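Local coordinates for dermonecrotic toxin (PDB 2EBF), which acts inside host cells as a potent mitogen that induces bone resorption and is associated with progressive atrophic rhinitis in pigs, at residues Ala355-Ser358 against Ile359-Ile363; Asp347-Tyr350 against Asp351-Phe354; Leu129-Pro132 against Glu133-Ala136. All blocks are in the same frame, centred on the assembly; numbering follows the deposited sequence.

Interaction 1 (Ala355-Ser358 against Ile359-Ile363)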
loop_
_atom_site.group_PDB
_atom_site.type_symbol
_atom_site.label_atom_id
_atom_site.label_comp_id
_atom_site.label_asym_id
_atom_site.label_seq_id
_atom_site.Cartn_x
_atom_site.Cartn_y
_atom_site.Cartn_z
ATOM N N ALA A 355 7.107 4.884 -37.730
ATOM C CA ALA A 355 7.755 5.857 -38.629
ATOM C C ALA A 355 7.331 5.739 -40.097
ATOM O O ALA A 355 7.474 6.699 -40.862
ATOM C CB ALA A 355 9.270 5.764 -38.515
ATOM N N ALA A 356 6.820 4.572 -40.493
ATOM C CA ALA A 356 6.443 4.338 -41.890
ATOM C C ALA A 356 5.163 5.073 -42.256
ATOM O O ALA A 356 4.963 5.439 -43.414
ATOM C CB ALA A 356 6.305 2.846 -42.180
ATOM N N MET A 357 4.292 5.277 -41.270
ATOM C CA MET A 357 3.073 6.046 -41.470
ATOM C C MET A 357 3.399 7.526 -41.601
ATOM O O MET A 357 4.362 8.009 -41.000
ATOM C CB MET A 357 2.116 5.851 -40.290
ATOM C CG MET A 357 1.369 4.529 -40.299
ATOM S SD MET A 357 0.333 4.298 -38.845
ATOM C CE MET A 357 1.563 3.936 -37.608
ATOM N N SER A 358 2.589 8.250 -42.368
ATOM C CA SER A 358 2.660 9.706 -42.367
ATOM C C SER A 358 2.284 10.217 -40.980
ATOM O O SER A 358 1.747 9.465 -40.158
ATOM C CB SER A 358 1.717 10.298 -43.409
ATOM O OG SER A 358 0.371 10.098 -43.032
ATOM N N ILE A 359 2.569 11.489 -40.717
ATOM C CA ILE A 359 2.185 12.104 -39.448
ATOM C C ILE A 359 0.673 11.966 -39.266
ATOM O O ILE A 359 0.215 11.518 -38.218
ATOM C CB ILE A 359 2.671 13.586 -39.353
ATOM C CG1 ILE A 359 4.177 13.616 -39.065
ATOM C CG2 ILE A 359 1.906 14.367 -38.282
ATOM C CD1 ILE A 359 4.878 14.838 -39.602
ATOM N N ASN A 360 -0.089 12.294 -40.311
ATOM C CA ASN A 360 -1.549 12.234 -40.229
ATOM C C ASN A 360 -2.123 10.832 -40.047
ATOM O O ASN A 360 -3.126 10.662 -39.359
ATOM C CB ASN A 360 -2.198 12.979 -41.404
ATOM C CG ASN A 360 -1.947 14.475 -41.330
ATOM O OD1 ASN A 360 -1.499 14.976 -40.293
ATOM N ND2 ASN A 360 -2.211 15.191 -42.419
ATOM N N GLU A 361 -1.476 9.834 -40.642
ATOM C CA GLU A 361 -1.874 8.432 -40.468
ATOM C C GLU A 361 -1.617 7.989 -39.027
ATOM O O GLU A 361 -2.430 7.275 -38.424
ATOM C CB GLU A 361 -1.110 7.543 -41.442
ATOM C CG GLU A 361 -1.658 7.605 -42.854
ATOM C CD GLU A 361 -0.754 6.943 -43.884
ATOM O OE1 GLU A 361 -1.236 6.727 -45.018
ATOM O OE2 GLU A 361 0.427 6.657 -43.577
ATOM N N ARG A 362 -0.484 8.427 -38.483
ATOM C CA ARG A 362 -0.164 8.200 -37.075
ATOM C C ARG A 362 -1.197 8.806 -36.131
ATOM O O ARG A 362 -1.625 8.156 -35.182
ATOM C CB ARG A 362 1.227 8.722 -36.749
ATOM C CG ARG A 362 2.322 7.709 -37.046
ATOM C CD ARG A 362 3.687 8.313 -36.890
ATOM N NE ARG A 362 4.216 8.794 -38.156
ATOM C CZ ARG A 362 5.219 9.659 -38.272
ATOM N NH1 ARG A 362 5.805 10.158 -37.196
ATOM N NH2 ARG A 362 5.625 10.043 -39.473
ATOM N N ILE A 363 -1.601 10.046 -36.393
ATOM C CA ILE A 363 -2.593 10.714 -35.551
ATOM C C ILE A 363 -3.942 10.003 -35.621
ATOM O O ILE A 363 -4.622 9.848 -34.590
ATOM C CB ILE A 363 -2.770 12.204 -35.929
ATOM C CG1 ILE A 363 -1.443 12.959 -35.750
ATOM C CG2 ILE A 363 -3.912 12.828 -35.113
ATOM C CD1 ILE A 363 -1.438 14.392 -36.322
#
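Arg362 reaches back over the turn that precedes its helix and holds the carbonyl of Met357. Its CB lies 3.5 Å from Ser358 O, and CG passes Met357 CB at 3.7 Å. CD stays 4.0 Å from Ser358 O. There the chain bends (chi3 -95°), which brings the guanidinium side-on to Met357 O: NE meets that oxygen at 3.0 Å and NH2 at 2.8 Å. The oxygen lies near the guanidinium plane, but neither N-H points straight at it, the angles both being near 140°. NE also makes a weak bond to Ser358 O, the same oxygen that accepts from Arg362 N in the first turn of the helix. One guanidinium face carries Ile359 CA, offset toward the rim, and the group makes a cation-pi contact with Phe354. At the start of helix 359-370, Ser358 and Glu361 form a capping box. Ser358 OG, set between its own backbone N and carbonyl carbon (chi1 69°), accepts from Glu361 N at 3.0 Å. In return Glu361 OE2 takes the N-H of Ser358 at 2.9 Å, with the donor above the carboxylate plane. Met357 lays its CB and CG against Glu361, CG 4.0 Å from OE2, while its methyl CE ends beside Arg362 CG.

Interaction 2 (Asp347-Tyr350 against Asp351-Phe354)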
loop_
_atom_site.group_PDB
_atom_site.type_symbol
_atom_site.label_atom_id
_atom_site.label_comp_id
_atom_site.label_asym_id
_atom_site.label_seq_id
_atom_site.Cartn_x
_atom_site.Cartn_y
_atom_site.Cartn_z
ATOM N N ASP A 347 6.970 -5.436 -30.781
ATOM C CA ASP A 347 7.787 -6.006 -31.850
ATOM C C ASP A 347 9.052 -5.182 -31.996
ATOM O O ASP A 347 9.024 -3.963 -31.802
ATOM C CB ASP A 347 7.027 -6.000 -33.185
ATOM C CG ASP A 347 7.789 -6.716 -34.295
ATOM O OD1 ASP A 347 7.785 -7.969 -34.302
ATOM O OD2 ASP A 347 8.396 -6.034 -35.150
ATOM N N ILE A 348 10.161 -5.832 -32.351
ATOM C CA ILE A 348 11.423 -5.110 -32.521
ATOM C C ILE A 348 11.297 -3.966 -33.531
ATOM O O ILE A 348 11.949 -2.935 -33.382
ATOM C CB ILE A 348 12.633 -6.042 -32.883
ATOM C CG1 ILE A 348 13.916 -5.215 -33.043
ATOM C CG2 ILE A 348 12.357 -6.853 -34.153
ATOM C CD1 ILE A 348 15.163 -5.856 -32.475
ATOM N N ASN A 349 10.453 -4.143 -34.542
ATOM C CA ASN A 349 10.332 -3.136 -35.588
ATOM C C ASN A 349 9.085 -2.266 -35.483
ATOM O O ASN A 349 8.700 -1.613 -36.462
ATOM C CB ASN A 349 10.422 -3.780 -36.971
ATOM C CG ASN A 349 11.788 -4.367 -37.248
ATOM O OD1 ASN A 349 12.812 -3.774 -36.902
ATOM N ND2 ASN A 349 11.813 -5.535 -37.877
ATOM N N TYR A 350 8.465 -2.221 -34.307
ATOM C CA TYR A 350 7.289 -1.355 -34.170
ATOM C C TYR A 350 7.637 0.097 -34.457
ATOM O O TYR A 350 6.845 0.813 -35.078
ATOM C CB TYR A 350 6.583 -1.459 -32.814
ATOM C CG TYR A 350 5.387 -0.517 -32.772
ATOM C CD1 TYR A 350 4.214 -0.818 -33.472
ATOM C CD2 TYR A 350 5.447 0.699 -32.087
ATOM C CE1 TYR A 350 3.129 0.053 -33.465
ATOM C CE2 TYR A 350 4.355 1.575 -32.070
ATOM C CZ TYR A 350 3.210 1.246 -32.763
ATOM O OH TYR A 350 2.138 2.110 -32.759
ATOM N N ASP A 351 8.816 0.524 -34.013
ATOM C CA ASP A 351 9.271 1.893 -34.238
ATOM C C ASP A 351 9.345 2.267 -35.725
ATOM O O ASP A 351 8.987 3.384 -36.106
ATOM C CB ASP A 351 10.602 2.157 -33.531
ATOM C CG ASP A 351 11.743 1.272 -34.040
ATOM O OD1 ASP A 351 11.499 0.247 -34.719
ATOM O OD2 ASP A 351 12.901 1.625 -33.747
ATOM N N GLU A 352 9.795 1.323 -36.552
ATOM C CA GLU A 352 9.849 1.520 -38.004
ATOM C C GLU A 352 8.452 1.529 -38.609
ATOM O O GLU A 352 8.174 2.295 -39.532
ATOM C CB GLU A 352 10.695 0.435 -38.672
ATOM C CG GLU A 352 12.136 0.398 -38.211
ATOM C CD GLU A 352 12.958 -0.672 -38.923
ATOM O OE1 GLU A 352 12.391 -1.427 -39.752
ATOM O OE2 GLU A 352 14.179 -0.756 -38.644
ATOM N N GLN A 353 7.577 0.675 -38.094
ATOM C CA GLN A 353 6.193 0.649 -38.549
ATOM C C GLN A 353 5.482 1.967 -38.216
ATOM O O GLN A 353 4.746 2.511 -39.049
ATOM C CB GLN A 353 5.459 -0.538 -37.943
ATOM C CG GLN A 353 5.969 -1.885 -38.440
ATOM C CD GLN A 353 5.662 -3.017 -37.484
ATOM O OE1 GLN A 353 4.676 -2.971 -36.744
ATOM N NE2 GLN A 353 6.508 -4.051 -37.495
ATOM N N PHE A 354 5.722 2.473 -37.005
ATOM C CA PHE A 354 5.240 3.793 -36.583
ATOM C C PHE A 354 5.792 4.888 -37.511
ATOM O O PHE A 354 5.031 5.700 -38.031
ATOM C CB PHE A 354 5.624 4.059 -35.119
ATOM C CG PHE A 354 4.985 5.292 -34.529
ATOM C CD1 PHE A 354 5.737 6.441 -34.302
ATOM C CD2 PHE A 354 3.635 5.297 -34.188
ATOM C CE1 PHE A 354 5.146 7.594 -33.747
ATOM C CE2 PHE A 354 3.033 6.444 -33.638
ATOM C CZ PHE A 354 3.796 7.593 -33.424
HETATM O O HOH W 1 10.376 -0.923 -31.827
HETATM O O HOH W 2 13.642 -1.183 -35.445
#
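The ring of Tyr350 and the amide of Gln353 stand almost perpendicular, their planes 80° apart, with Gln353 OE1 approaching Tyr350 CD1 obliquely at 3.9 Å. Farther along the ring, CE2 packs on Phe354 CB at 4.1 Å, and Tyr350 OH comes obliquely to the Phe354 ring. Tyr345 and Phe539 make edge-to-face contacts with Tyr350, and Trp537 does so with Phe354. A chi1 of 180° sends the tyrosine ring away from its backbone N, and its hydroxyl bonds to that of Tyr370. On the outer side the Asn349 amide and Glu352 carboxylate run alongside each other, their planes 17° apart, with Asn349 OD1 3.7 Å from Glu352 CD. The backbone here turns into helix 350-356: a type I beta turn spans Asp347 to Tyr350, and an Asx turn sits on it, Asp347 OD2 accepting from Asn349 N at 2.9 Å. Asn349 occupies the N-cap position, yet its side chain makes no capping bond; Gln353 N to Asn349 O, at 3.0 Å, is the first main-chain bond of the helix. One water accepts from Asp351 N at 3.1 Å, close to Ile348 O, and another lies within hydrogen-bonding distance of Asn349 OD1 and Asp351 OD1. With Asp351 and Glu352 in the first turn and Asp347 just ahead of it, acidic groups at this N-terminal end would probably be stabilised by the helix dipole.

Interaction 3 (Leu129-Pro132 against Glu133-Ala136)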
loop_
_atom_site.group_PDB
_atom_site.type_symbol
_atom_site.label_atom_id
_atom_site.label_comp_id
_atom_site.label_asym_id
_atom_site.label_seq_id
_atom_site.Cartn_x
_atom_site.Cartn_y
_atom_site.Cartn_z
ATOM N N LEU A 129 3.968 -8.578 21.238
ATOM C CA LEU A 129 3.763 -8.290 19.813
ATOM C C LEU A 129 4.579 -9.169 18.872
ATOM O O LEU A 129 4.085 -9.587 17.820
ATOM C CB LEU A 129 4.145 -6.847 19.545
ATOM C CG LEU A 129 3.059 -5.769 19.456
ATOM C CD1 LEU A 129 1.697 -6.235 19.944
ATOM C CD2 LEU A 129 3.547 -4.556 20.171
ATOM N N TYR A 130 5.836 -9.391 19.239
ATOM C CA TYR A 130 6.785 -10.115 18.404
ATOM C C TYR A 130 7.101 -11.446 19.053
ATOM O O TYR A 130 7.737 -11.501 20.101
ATOM C CB TYR A 130 8.041 -9.259 18.159
ATOM C CG TYR A 130 7.691 -7.959 17.461
ATOM C CD1 TYR A 130 7.596 -7.899 16.069
ATOM C CD2 TYR A 130 7.395 -6.800 18.195
ATOM C CE1 TYR A 130 7.262 -6.718 15.421
ATOM C CE2 TYR A 130 7.051 -5.613 17.547
ATOM C CZ TYR A 130 6.979 -5.585 16.161
ATOM O OH TYR A 130 6.614 -4.428 15.515
ATOM N N LEU A 131 6.625 -12.516 18.424
ATOM C CA LEU A 131 6.755 -13.859 18.966
ATOM C C LEU A 131 8.213 -14.301 18.745
ATOM O O LEU A 131 8.919 -13.658 17.973
ATOM C CB LEU A 131 5.755 -14.786 18.275
ATOM C CG LEU A 131 4.271 -14.611 18.680
ATOM C CD1 LEU A 131 3.852 -13.162 18.640
ATOM C CD2 LEU A 131 3.378 -15.413 17.783
ATOM N N PRO A 132 8.671 -15.359 19.440
ATOM C CA PRO A 132 10.080 -15.775 19.307
ATOM C C PRO A 132 10.574 -16.011 17.877
ATOM O O PRO A 132 11.751 -15.770 17.589
ATOM C CB PRO A 132 10.134 -17.081 20.109
ATOM C CG PRO A 132 9.058 -16.916 21.134
ATOM C CD PRO A 132 7.948 -16.216 20.401
ATOM N N GLU A 133 9.708 -16.507 16.996
ATOM C CA GLU A 133 10.119 -16.799 15.618
ATOM C C GLU A 133 10.111 -15.570 14.697
ATOM O O GLU A 133 10.367 -15.690 13.490
ATOM C CB GLU A 133 9.252 -17.907 15.030
ATOM C CG GLU A 133 7.819 -17.490 14.699
ATOM C CD GLU A 133 6.852 -17.591 15.872
ATOM O OE1 GLU A 133 7.264 -17.850 17.032
ATOM O OE2 GLU A 133 5.644 -17.413 15.613
ATOM N N MET A 134 9.795 -14.405 15.276
ATOM C CA MET A 134 9.741 -13.135 14.545
ATOM C C MET A 134 10.919 -12.195 14.852
ATOM O O MET A 134 10.805 -10.980 14.674
ATOM C CB MET A 134 8.407 -12.431 14.845
ATOM C CG MET A 134 7.162 -13.245 14.466
ATOM S SD MET A 134 5.585 -12.648 15.154
ATOM C CE MET A 134 5.679 -10.966 14.694
ATOM N N GLU A 135 12.052 -12.746 15.286
ATOM C CA GLU A 135 13.220 -11.919 15.644
ATOM C C GLU A 135 13.688 -10.963 14.545
ATOM O O GLU A 135 13.959 -9.788 14.812
ATOM C CB GLU A 135 14.408 -12.774 16.119
ATOM C CG GLU A 135 14.365 -13.149 17.602
ATOM C CD GLU A 135 14.466 -11.937 18.520
ATOM O OE1 GLU A 135 15.496 -11.230 18.486
ATOM O OE2 GLU A 135 13.514 -11.695 19.279
ATOM N N ALA A 136 13.805 -11.459 13.319
ATOM C CA ALA A 136 14.348 -10.645 12.235
ATOM C C ALA A 136 13.357 -9.544 11.875
ATOM O O ALA A 136 13.752 -8.420 11.585
ATOM C CB ALA A 136 14.679 -11.507 11.024
HETATM O O HOH W 3 11.018 -11.625 18.765
HETATM O O HOH W 4 13.328 -15.694 15.262
#
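Leu131 O receives the N-H of Met134 at 2.9 Å, closing a short turn between helix 115-129 and helix 135-143. It is a tight interhelical turn, entered from the helical membrane localization domain. Tyr130 is the first residue to leave helical backbone angles, and Met134 takes the N-cap position of the next helix. The turn bond enters from above the carbonyl plane of Leu131, 49° out of it. A water bridges the new helix to the turn, donating to Pro132 O at 2.8 Å and accepting from Glu135 N at 3.2 Å.

Met134 folds its side chain back along Leu131, the two lying side by side and pointing the same way. Its sulphur rests 3.8 Å from Leu131 CB and accepts a weak hydrogen bond from Leu131 N. The bend at chi3 (51°) then turns the methyl CE toward the preceding helix end, where it meets Leu129 O and approaches the Tyr130 ring obliquely at CD1. Leu156 of helix 151-164 touches both Tyr130 and Met134, so the thioether is packed between the turn and a neighbouring helix. The tyrosine hydroxyl is bonded to His96 of helix 88-108.

Glu133 also runs alongside Leu131. A chi1 of 72° tucks its CG over its own main chain, and a second bend at chi2 folds the carboxylate back over Leu131. OE1 also forms a salt bridge with Arg741, which joins the turn to the C-terminal tail. Glu133 OE1 comes 3.6 Å from Leu131 CB, and OE2 lies 3.7 Å from Leu131 CD2.

Along the chain the three contacts follow in series, without nesting or crossing. Interaction 3 comes first, closing the short link between helices 115-129 and 135-143 and bringing in helix 151-164 and the C-terminal tail. More than two hundred residues later, interaction 2 starts helix 350-356 after the loop from helix 339-345, and interaction 1 follows directly, turning the chain from that helix into helix 359-370. These two share helix 350-356 and touch where Arg362 CD packs on Phe354 O; both also meet strand 537-539, at the edge of the mixed sheet. Interaction 3 lies across the chain's centre, about 53 Å from interaction 2 and 61 Å from interaction 1, centre to centre.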